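Long-range contacts in alpha-fucosidase GH29 (Fusarium graminearum, PDB 4NI3), which probably hydrolyses alpha-1,6-linked fucose from the carbohydrate chains of glycoproteins, as a retaining-type family 29 alpha-L-fucosidase: residues A550-G555 / G578-S583; L521-T526 / F556-E561. All coordinates share one frame; numbering follows the deposited sequence. Where two conformers were deposited one is given.

The two interactions adjoin in the C-terminal beta domain, and their centres are about 5 Å apart. Interaction 1 pairs the two inner strands of a four-stranded antiparallel sheet; interaction 2 lays the loop that leaves 548-553 against the outer strand 522-524 and the start of the next helix. Thr526 OG1 probably hydrogen-bonds to Gly578 O at 2.6 Å, and Ser554 N to Glu561 O at 2.8 Å. Bound sugars line both: a mannose packs on interaction 1, whereas interaction 2 meets two N-acetylglucosamines joined by an O4-C1 bond. Both contacts reach a sheet separate from the eight-stranded parallel barrel, their centres 26 to 29 Å from the centre of the chain.

Interaction 1 of 2, residues A550-G555 / G578-S583; sequences ATLFSG and GSIVVS. With MAN (alpha-D-mannopyranose), chain C.
Phe553 and Val581 pack slantwise on one face of the sheet, with CE1 of the ring 3.7 Å from CG2 of Val581. The ring owes this position to its first torsion (chi1 -69°), which sets CG beside the backbone N, and the carbonyl O of Ser579 meets the rim of the ring almost in plane. Val581 is branched, so it can serve two neighbours: CG2 also touches C6 of the mannose of chain C at 3.5 Å, while CG1 turns toward the sugar's O4. On the other face Leu552 and Ile580 extend alongside each other in one direction, with CD2 of Leu552 3.8 Å from CG1 of Ile580; the small Ala550 adds a looser methyl contact to CG2 of Ile580. Strands 550-553 and 579-583 are antiparallel, and Thr551 with Val581 and Phe553 with Ser579 form the hydrogen-bonded pairs. Topology and sequence are consistent with a beta-gamma-crystallin Greek key: Phe553, Phe558 and Gly560 fit its aromatic-x4-aromatic-x-glycine pattern, and Ser579 its serine on the last strand. The OG of that serine donates to Gly555 O at 2.8 Å, reaching it from above the carbonyl plane, and accepts from Phe558 N, which ties down the folded loop. Beside it Gly578 and Ser579 sit opposite the one residue Phe553, a classic beta bulge. Phe553 O therefore receives two N-H groups, a straight one from Gly578 N at 2.8 Å and a longer one from Ser579 N at 3.2 Å. With no side chain, Gly578 lets the carbonyls of Ser554 and Gly555 close in, its CA 3.2 Å from Gly555 O. At the far end a water bridges Thr551 OG1, Val581 O and Ser583 OG.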
loop_
_atom_site.group_PDB
_atom_site.type_symbol
_atom_site.label_atom_id
_atom_site.label_comp_id
_atom_site.label_asym_id
_atom_site.label_seq_id
_atom_site.Cartn_x
_atom_site.Cartn_y
_atom_site.Cartn_z
ATOM N N ALA A 550 -17.494 24.369 11.110
ATOM C CA ALA A 550 -16.241 23.813 11.603
ATOM C C ALA A 550 -16.232 23.928 13.110
ATOM O O ALA A 550 -16.627 24.942 13.665
ATOM C CB ALA A 550 -15.042 24.528 11.010
ATOM N N THR A 551 -15.776 22.884 13.770
ATOM C CA THR A 551 -15.603 22.911 15.202
ATOM C C THR A 551 -14.117 22.851 15.519
ATOM O O THR A 551 -13.439 21.890 15.135
ATOM C CB THR A 551 -16.352 21.746 15.858
ATOM O OG1 THR A 551 -17.732 21.803 15.469
ATOM C CG2 THR A 551 -16.237 21.837 17.359
ATOM N N LEU A 552 -13.593 23.885 16.180
ATOM C CA LEU A 552 -12.198 23.927 16.595
ATOM C C LEU A 552 -12.055 23.322 17.983
ATOM O O LEU A 552 -12.826 23.652 18.884
ATOM C CB LEU A 552 -11.667 25.362 16.621
ATOM C CG LEU A 552 -11.921 26.199 15.377
ATOM C CD1 LEU A 552 -11.296 27.582 15.531
ATOM C CD2 LEU A 552 -11.373 25.523 14.159
ATOM N N PHE A 553 -11.074 22.453 18.163
ATOM C CA PHE A 553 -10.791 21.891 19.468
ATOM C C PHE A 553 -9.418 22.312 19.930
ATOM O O PHE A 553 -8.491 22.343 19.128
ATOM C CB PHE A 553 -10.830 20.365 19.438
ATOM C CG PHE A 553 -12.189 19.782 19.236
ATOM C CD1 PHE A 553 -12.738 19.664 17.967
ATOM C CD2 PHE A 553 -12.916 19.322 20.318
ATOM C CE1 PHE A 553 -13.983 19.086 17.788
ATOM C CE2 PHE A 553 -14.166 18.745 20.139
ATOM C CZ PHE A 553 -14.696 18.633 18.873
ATOM N N SER A 554 -9.254 22.589 21.220
ATOM C CA SER A 554 -7.925 22.879 21.750
ATOM C C SER A 554 -7.013 21.643 21.740
ATOM O O SER A 554 -5.796 21.759 21.604
ATOM C CB SER A 554 -8.029 23.433 23.176
ATOM O OG SER A 554 -8.624 22.483 24.046
ATOM N N GLY A 555 -7.604 20.464 21.908
ATOM C CA GLY A 555 -6.839 19.241 22.043
ATOM C C GLY A 555 -6.238 18.710 20.754
ATOM O O GLY A 555 -6.647 19.091 19.647
ATOM N N GLY A 578 -5.933 22.769 18.185
ATOM C CA GLY A 578 -5.175 21.530 18.104
ATOM C C GLY A 578 -5.737 20.605 17.041
ATOM O O GLY A 578 -4.999 19.830 16.427
ATOM N N SER A 579 -7.039 20.693 16.800
ATOM C CA SER A 579 -7.690 19.801 15.854
ATOM C C SER A 579 -9.011 20.411 15.413
ATOM O O SER A 579 -9.548 21.319 16.064
ATOM C CB SER A 579 -7.894 18.396 16.460
ATOM O OG SER A 579 -8.557 18.435 17.731
ATOM N N ILE A 580 -9.538 19.938 14.295
ATOM C CA ILE A 580 -10.719 20.540 13.685
ATOM C C ILE A 580 -11.651 19.480 13.120
ATOM O O ILE A 580 -11.189 18.551 12.450
ATOM C CB ILE A 580 -10.342 21.515 12.520
ATOM C CG1 ILE A 580 -9.345 22.585 12.977
ATOM C CG2 ILE A 580 -11.608 22.127 11.897
ATOM C CD1 ILE A 580 -8.810 23.489 11.832
ATOM N N VAL A 581 -12.947 19.628 13.358
ATOM C CA VAL A 581 -13.958 18.794 12.711
ATOM C C VAL A 581 -14.779 19.650 11.755
ATOM O O VAL A 581 -15.320 20.693 12.139
ATOM C CB VAL A 581 -14.868 18.111 13.756
ATOM C CG1 VAL A 581 -16.024 17.359 13.092
ATOM C CG2 VAL A 581 -14.014 17.177 14.640
ATOM N N VAL A 582 -14.876 19.217 10.504
ATOM C CA VAL A 582 -15.568 19.981 9.468
ATOM C C VAL A 582 -16.799 19.176 9.078
ATOM O O VAL A 582 -16.681 18.027 8.648
ATOM C CB VAL A 582 -14.661 20.227 8.258
ATOM C CG1 VAL A 582 -15.406 21.057 7.190
ATOM C CG2 VAL A 582 -13.396 20.945 8.695
ATOM N N SER A 583 -17.978 19.771 9.241
ATOM C CA SER A 583 -19.232 19.029 9.138
ATOM C C SER A 583 -20.235 19.729 8.230
ATOM O O SER A 583 -20.296 20.958 8.194
ATOM C CB SER A 583 -19.856 18.833 10.529
ATOM O OG SER A 583 -18.951 18.233 11.443
HETATM C C1 MAN C . -18.848 13.255 17.821
HETATM C C2 MAN C . -19.946 13.829 16.902
HETATM C C3 MAN C . -19.488 13.737 15.440
HETATM C C4 MAN C . -18.129 14.445 15.255
HETATM C C5 MAN C . -17.113 13.929 16.298
HETATM C C6 MAN C . -15.837 14.748 16.349
HETATM O O2 MAN C . -20.092 15.200 17.116
HETATM O O3 MAN C . -20.441 14.297 14.528
HETATM O O4 MAN C . -17.627 14.185 13.951
HETATM O O5 MAN C . -17.665 13.978 17.629
HETATM O O6 MAN C . -14.768 13.853 16.601
HETATM O O HOH W 1 -18.097 20.581 12.964
#

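Interaction 2 of 2, residues L521-T526 / F556-E561; sequences LGTFDT and FRFTGE. With NAG (2-acetamido-2-deoxy-beta-D-glucopyranose), chain B; NAG (2-acetamido-2-deoxy-beta-D-glucopyranose), chain D.
Segments 521-526 and 556-561 meet through one backbone hydrogen bond, Thr526 N to Phe556 O at 3.0 Å, which lies in the carbonyl plane. Next to it the CB of Thr526 sits over a face of the Phe556 ring in a CH-pi contact, 3.7 Å from the centroid, while its hydroxyl is taken up by Gly578 O. In a salt bridge, Asp525 OD2 accepts N-H groups from both NE and NH2 of Arg557, at 2.7 and 3.1 Å. The guanidinium grips this single oxygen side-on: NE uses the anti lone pair, NH2 comes from above the carboxylate plane, and the two planes stand 43° apart. Asp525 is also the N-cap of helix 526-532, its OD1 accepting from Phe528 N, so one carboxylate ties the helix start to Arg557 of the loop. The loop 556-561 belongs to the connection between strands 548-553 and 562-565, consistent with the folded hairpin of a crystallin-like Greek key, and Gly560 adopts backbone angles that glycine reaches easily. Arg557 bends at chi3 (-77°), bringing its NH1 to O7 of the chain B N-acetylglucosamine at 3.0 Å; C3 of the chain D sugar covers one guanidinium face and CE2 of Phe556 the opposite one. Phe558 crosses Thr523 at about a right angle, its CZ 3.5 Å from CB of Thr523, and CE2 lies 3.3 Å from O6 of the chain B sugar.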
loop_
_atom_site.group_PDB
_atom_site.type_symbol
_atom_site.label_atom_id
_atom_site.label_comp_id
_atom_site.label_asym_id
_atom_site.label_seq_id
_atom_site.Cartn_x
_atom_site.Cartn_y
_atom_site.Cartn_z
ATOM N N LEU A 521 -14.925 17.708 4.224
ATOM C CA LEU A 521 -15.643 17.245 5.408
ATOM C C LEU A 521 -14.793 16.169 6.083
ATOM O O LEU A 521 -14.090 15.391 5.420
ATOM C CB LEU A 521 -17.026 16.705 5.048
ATOM C CG LEU A 521 -17.907 17.701 4.285
ATOM C CD1 LEU A 521 -19.281 17.131 4.031
ATOM C CD2 LEU A 521 -18.004 19.007 5.038
ATOM N N GLY A 522 -14.800 16.148 7.409
ATOM C CA GLY A 522 -14.022 15.142 8.108
ATOM C C GLY A 522 -13.412 15.614 9.397
ATOM O O GLY A 522 -13.792 16.652 9.933
ATOM N N THR A 523 -12.475 14.833 9.916
ATOM C CA THR A 523 -11.873 15.119 11.208
ATOM C C THR A 523 -10.363 15.233 11.000
ATOM O O THR A 523 -9.751 14.374 10.365
ATOM C CB THR A 523 -12.208 14.033 12.255
ATOM O OG1 THR A 523 -11.607 12.794 11.869
ATOM C CG2 THR A 523 -13.717 13.849 12.361
ATOM N N PHE A 524 -9.759 16.302 11.508
ATOM C CA PHE A 524 -8.392 16.655 11.187
ATOM C C PHE A 524 -7.612 16.943 12.452
ATOM O O PHE A 524 -7.797 17.988 13.078
ATOM C CB PHE A 524 -8.402 17.854 10.223
ATOM C CG PHE A 524 -9.265 17.615 9.025
ATOM C CD1 PHE A 524 -8.815 16.768 8.001
ATOM C CD2 PHE A 524 -10.536 18.165 8.920
ATOM C CE1 PHE A 524 -9.622 16.510 6.895
ATOM C CE2 PHE A 524 -11.332 17.918 7.816
ATOM C CZ PHE A 524 -10.873 17.099 6.782
ATOM N N ASP A 525 -6.748 16.012 12.853
ATOM C CA ASP A 525 -6.078 16.154 14.141
ATOM C C ASP A 525 -4.761 16.899 13.956
ATOM O O ASP A 525 -4.435 17.351 12.840
ATOM C CB ASP A 525 -5.882 14.783 14.833
ATOM C CG ASP A 525 -5.003 13.812 14.035
ATOM O OD1 ASP A 525 -4.404 14.183 13.001
ATOM O OD2 ASP A 525 -4.877 12.651 14.493
ATOM N N THR A 526 -3.990 17.042 15.029
ATOM C CA THR A 526 -2.725 17.761 14.953
ATOM C C THR A 526 -1.772 17.131 13.934
ATOM O O THR A 526 -1.104 17.836 13.191
ATOM C CB THR A 526 -2.046 17.820 16.335
ATOM O OG1 THR A 526 -2.772 18.720 17.189
ATOM C CG2 THR A 526 -0.595 18.296 16.215
ATOM N N PHE A 556 -5.284 17.803 20.924
ATOM C CA PHE A 556 -4.543 17.167 19.841
ATOM C C PHE A 556 -5.478 16.400 18.905
ATOM O O PHE A 556 -5.258 16.348 17.690
ATOM C CB PHE A 556 -3.493 16.239 20.483
ATOM C CG PHE A 556 -2.511 15.620 19.533
ATOM C CD1 PHE A 556 -1.264 16.201 19.323
ATOM C CD2 PHE A 556 -2.787 14.408 18.918
ATOM C CE1 PHE A 556 -0.331 15.606 18.469
ATOM C CE2 PHE A 556 -1.861 13.812 18.069
ATOM C CZ PHE A 556 -0.639 14.417 17.846
ATOM N N ARG A 557 -6.528 15.805 19.471
ATOM C CA ARG A 557 -7.377 14.905 18.706
ATOM C C ARG A 557 -8.828 14.921 19.247
ATOM O O ARG A 557 -9.320 13.940 19.833
ATOM C CB ARG A 557 -6.755 13.499 18.715
ATOM C CG ARG A 557 -7.356 12.485 17.766
ATOM C CD ARG A 557 -6.476 11.221 17.720
ATOM N NE ARG A 557 -5.262 11.405 16.909
ATOM C CZ ARG A 557 -4.093 10.842 17.175
ATOM N NH1 ARG A 557 -3.929 10.082 18.254
ATOM N NH2 ARG A 557 -3.075 11.045 16.366
ATOM N N PHE A 558 -9.490 16.064 19.046
ATOM C CA PHE A 558 -10.944 16.245 19.258
ATOM C C PHE A 558 -11.369 16.151 20.714
ATOM O O PHE A 558 -12.460 15.686 21.030
ATOM C CB PHE A 558 -11.738 15.268 18.376
ATOM C CG PHE A 558 -11.093 15.066 17.046
ATOM C CD1 PHE A 558 -10.879 16.154 16.199
ATOM C CD2 PHE A 558 -10.589 13.815 16.680
ATOM C CE1 PHE A 558 -10.182 15.993 14.978
ATOM C CE2 PHE A 558 -9.902 13.641 15.457
ATOM C CZ PHE A 558 -9.715 14.740 14.603
ATOM N N THR A 559 -10.496 16.656 21.575
ATOM C CA THR A 559 -10.747 16.790 23.009
ATOM C C THR A 559 -10.519 18.248 23.415
ATOM O O THR A 559 -9.970 19.039 22.640
ATOM C CB THR A 559 -9.811 15.900 23.841
ATOM O OG1 THR A 559 -8.462 16.271 23.571
ATOM C CG2 THR A 559 -9.986 14.423 23.492
ATOM N N GLY A 560 -10.942 18.600 24.628
ATOM C CA GLY A 560 -10.642 19.913 25.166
ATOM C C GLY A 560 -11.734 20.909 24.861
ATOM O O GLY A 560 -12.854 20.546 24.492
ATOM N N GLU A 561 -11.408 22.184 25.017
ATOM C CA GLU A 561 -12.368 23.234 24.746
ATOM C C GLU A 561 -12.655 23.279 23.253
ATOM O O GLU A 561 -11.741 23.080 22.431
ATOM C CB GLU A 561 -11.848 24.583 25.276
ATOM C CG GLU A 561 -11.757 24.600 26.815
ATOM C CD GLU A 561 -11.053 25.824 27.394
ATOM O OE1 GLU A 561 -10.645 25.756 28.574
ATOM O OE2 GLU A 561 -10.920 26.847 26.689
HETATM C C1 NAG B . -7.636 7.632 17.721
HETATM C C2 NAG B . -7.812 8.116 19.159
HETATM C C3 NAG B . -9.288 8.107 19.562
HETATM C C4 NAG B . -10.129 8.850 18.533
HETATM C C5 NAG B . -9.851 8.276 17.149
HETATM C C6 NAG B . -10.604 8.973 16.040
HETATM C C7 NAG B . -5.931 7.762 20.678
HETATM C C8 NAG B . -5.242 6.800 21.600
HETATM N N2 NAG B . -7.033 7.306 20.077
HETATM O O3 NAG B . -9.432 8.689 20.855
HETATM O O4 NAG B . -11.503 8.628 18.813
HETATM O O5 NAG B . -8.453 8.401 16.857
HETATM O O6 NAG B . -10.385 10.379 16.047
HETATM O O7 NAG B . -5.503 8.890 20.471
HETATM C C1 NAG D . -3.538 6.660 14.600
HETATM C C2 NAG D . -4.885 7.009 14.003
HETATM C C3 NAG D . -5.719 7.784 15.024
HETATM C C4 NAG D . -5.786 7.016 16.346
HETATM C C5 NAG D . -4.383 6.622 16.799
HETATM C C6 NAG D . -4.343 5.776 18.050
HETATM C C7 NAG D . -5.265 7.376 11.616
HETATM C C8 NAG D . -4.994 8.255 10.433
HETATM N N2 NAG D . -4.726 7.770 12.772
HETATM O O3 NAG D . -7.027 7.950 14.488
HETATM O O4 NAG D . -6.292 7.849 17.384
HETATM O O5 NAG D . -3.729 5.878 15.764
HETATM O O6 NAG D . -5.062 4.563 17.889
HETATM O O7 NAG D . -5.960 6.368 11.530
#